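PDB 3D37: tail protein, 43 kDa from Neisseria meningitidis MC58, which is of unknown function but is probably a structural component of the tail or baseplate of a Mu-like prophage. Local coordinates for residues G318-L323 with E332-E337. Numbering follows the deposited sequence.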
loop_
_atom_site.group_PDB
_atom_site.type_symbol
_atom_site.label_atom_id
_atom_site.label_comp_id
_atom_site.label_asym_id
_atom_site.label_seq_id
_atom_site.Cartn_x
_atom_site.Cartn_y
_atom_site.Cartn_z
ATOM N N GLY A 318 19.861 -24.551 -7.679
ATOM C CA GLY A 318 19.466 -23.298 -8.289
ATOM C C GLY A 318 19.882 -22.108 -7.465
ATOM O O GLY A 318 20.023 -22.200 -6.243
ATOM N N ARG A 319 20.182 -21.002 -8.146
ATOM C CA ARG A 319 20.539 -19.808 -7.470
ATOM C C ARG A 319 20.215 -18.551 -8.234
ATOM O O ARG A 319 20.353 -18.483 -9.446
ATOM C CB ARG A 319 22.005 -19.819 -7.001
ATOM C CG ARG A 319 23.014 -19.549 -7.995
ATOM C CD ARG A 319 23.353 -18.043 -8.176
ATOM N NE ARG A 319 24.252 -18.086 -9.299
ATOM C CZ ARG A 319 23.965 -17.982 -10.588
ATOM N NH1 ARG A 319 22.781 -17.677 -11.052
ATOM N NH2 ARG A 319 24.941 -18.160 -11.431
ATOM N N ARG A 320 19.799 -17.551 -7.478
ATOM C CA ARG A 320 19.381 -16.281 -8.047
ATOM C C ARG A 320 20.100 -15.123 -7.366
ATOM O O ARG A 320 19.908 -14.871 -6.192
ATOM C CB ARG A 320 17.856 -16.239 -7.928
ATOM C CG ARG A 320 17.046 -15.068 -8.461
ATOM C CD ARG A 320 15.556 -15.419 -8.129
ATOM N NE ARG A 320 14.778 -14.229 -8.137
ATOM C CZ ARG A 320 13.727 -13.952 -7.345
ATOM N NH1 ARG A 320 13.224 -14.833 -6.452
ATOM N NH2 ARG A 320 13.188 -12.731 -7.451
ATOM N N PHE A 321 20.959 -14.453 -8.142
ATOM C CA PHE A 321 21.530 -13.166 -7.807
ATOM C C PHE A 321 20.467 -12.073 -8.007
ATOM O O PHE A 321 19.838 -11.966 -9.066
ATOM C CB PHE A 321 22.761 -12.798 -8.674
ATOM C CG PHE A 321 23.912 -13.766 -8.605
ATOM C CD1 PHE A 321 24.448 -14.190 -7.388
ATOM C CD2 PHE A 321 24.531 -14.192 -9.792
ATOM C CE1 PHE A 321 25.583 -15.068 -7.350
ATOM C CE2 PHE A 321 25.678 -15.069 -9.771
ATOM C CZ PHE A 321 26.203 -15.486 -8.580
ATOM N N MET A 322 20.274 -11.281 -6.969
ATOM C CA MET A 322 19.251 -10.288 -6.915
ATOM C C MET A 322 19.793 -8.935 -6.401
ATOM O O MET A 322 20.633 -8.886 -5.520
ATOM C CB MET A 322 18.133 -10.759 -5.973
ATOM C CG MET A 322 17.538 -12.170 -6.263
ATOM S SD MET A 322 16.077 -12.543 -5.186
ATOM C CE MET A 322 16.904 -12.741 -3.636
ATOM N N LEU A 323 19.303 -7.862 -6.985
ATOM C CA LEU A 323 19.429 -6.510 -6.463
ATOM C C LEU A 323 18.038 -5.895 -6.485
ATOM O O LEU A 323 17.369 -5.972 -7.498
ATOM C CB LEU A 323 20.330 -5.627 -7.356
ATOM C CG LEU A 323 20.503 -4.101 -7.115
ATOM C CD1 LEU A 323 21.128 -3.780 -5.755
ATOM C CD2 LEU A 323 21.288 -3.495 -8.281
ATOM N N GLU A 332 19.455 -15.832 -3.563
ATOM C CA GLU A 332 18.587 -16.957 -3.186
ATOM C C GLU A 332 19.223 -18.227 -3.578
ATOM O O GLU A 332 19.674 -18.430 -4.754
ATOM C CB GLU A 332 17.228 -16.776 -3.870
ATOM C CG GLU A 332 16.319 -17.996 -3.833
ATOM C CD GLU A 332 15.028 -17.743 -4.679
ATOM O OE1 GLU A 332 14.374 -16.714 -4.342
ATOM O OE2 GLU A 332 14.746 -18.559 -5.625
ATOM N N LEU A 333 19.299 -19.117 -2.606
ATOM C CA LEU A 333 19.958 -20.409 -2.749
ATOM C C LEU A 333 18.906 -21.522 -2.635
ATOM O O LEU A 333 18.277 -21.671 -1.581
ATOM C CB LEU A 333 21.060 -20.578 -1.697
ATOM C CG LEU A 333 22.111 -19.437 -1.555
ATOM C CD1 LEU A 333 22.913 -19.673 -0.279
ATOM C CD2 LEU A 333 23.002 -19.360 -2.799
ATOM N N ARG A 334 18.653 -22.221 -3.735
ATOM C CA ARG A 334 17.640 -23.287 -3.767
ATOM C C ARG A 334 18.374 -24.592 -3.566
ATOM O O ARG A 334 19.041 -25.091 -4.442
ATOM C CB ARG A 334 16.839 -23.280 -5.078
ATOM C CG ARG A 334 16.154 -21.914 -5.263
ATOM C CD ARG A 334 15.112 -21.933 -6.400
ATOM N NE ARG A 334 15.730 -22.110 -7.705
ATOM C CZ ARG A 334 16.101 -21.122 -8.505
ATOM N NH1 ARG A 334 15.972 -19.844 -8.145
ATOM N NH2 ARG A 334 16.655 -21.407 -9.657
ATOM N N LEU A 335 18.249 -25.105 -2.355
ATOM C CA LEU A 335 19.000 -26.229 -1.864
ATOM C C LEU A 335 18.153 -27.505 -1.785
ATOM O O LEU A 335 16.948 -27.482 -1.474
ATOM C CB LEU A 335 19.586 -25.854 -0.518
ATOM C CG LEU A 335 20.694 -24.809 -0.537
ATOM C CD1 LEU A 335 20.849 -24.150 0.820
ATOM C CD2 LEU A 335 22.034 -25.461 -1.038
ATOM N N LYS A 336 18.797 -28.628 -2.079
ATOM C CA LYS A 336 18.157 -29.916 -2.131
ATOM C C LYS A 336 18.914 -30.890 -1.266
ATOM O O LYS A 336 20.082 -30.666 -0.954
ATOM C CB LYS A 336 18.106 -30.424 -3.587
ATOM C CG LYS A 336 17.251 -29.522 -4.544
ATOM C CD LYS A 336 15.768 -29.789 -4.245
ATOM C CE LYS A 336 14.802 -29.266 -5.233
ATOM N NZ LYS A 336 13.432 -29.641 -4.824
ATOM N N GLU A 337 18.221 -31.961 -0.860
ATOM C CA GLU A 337 18.841 -33.089 -0.203
ATOM C C GLU A 337 20.126 -33.505 -0.933
ATOM O O GLU A 337 20.167 -33.666 -2.173
ATOM C CB GLU A 337 17.876 -34.273 -0.161
ATOM C CG GLU A 337 18.344 -35.458 0.652
ATOM C CD GLU A 337 17.324 -36.593 0.738
ATOM O OE1 GLU A 337 16.253 -36.544 0.084
ATOM O OE2 GLU A 337 17.658 -37.576 1.421
#
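Arg320 and Glu332 face each other as a hydrogen-bonded pair of an antiparallel beta hairpin. Their backbones exchange two bonds: Arg320 N to Glu332 O (2.9 Å) and Glu332 N to Arg320 O (2.8 Å). Arg320 NH1 also reaches Glu332 OE1 at 3.1 Å in a salt bridge. As a hydrogen bond it is weak, bent to 125°, with the guanidinium and carboxylate planes nearly perpendicular. The other oxygen, Glu332 OE2, takes a straighter bond from Arg334 NH1 on its anti side (3.1 Å, 163°). This oxygen lies in the guanidinium plane of Arg334. One carboxylate thus joins two arginines on the same face of the hairpin.

Arg334 bends at chi3 (-67°), which lays its guanidinium over the backbone at Gly318 and Arg319. Gly318 has no side chain to obstruct it, and Arg334 NH2 lies 3.7 Å from Gly318 CA. In the backbone, Arg334 N donates to Gly318 O (2.9 Å), while the return bond, Gly318 N to Arg334 O, is weak. Met322 SD sits over the centre of one guanidinium face of Arg320, and Met322 CE touches Glu332 CB at 4.1 Å.

Strand 24-30 pairs with strand 310-324 of the hairpin and adds more acids. Asp26 pairs with Arg320; Asp28 and Asp30 pair with Arg334. With Glu332, these acids probably offset the arginines' positive charge and tie the C-terminal domain to the N-terminal GpP-like domain by ionic contacts.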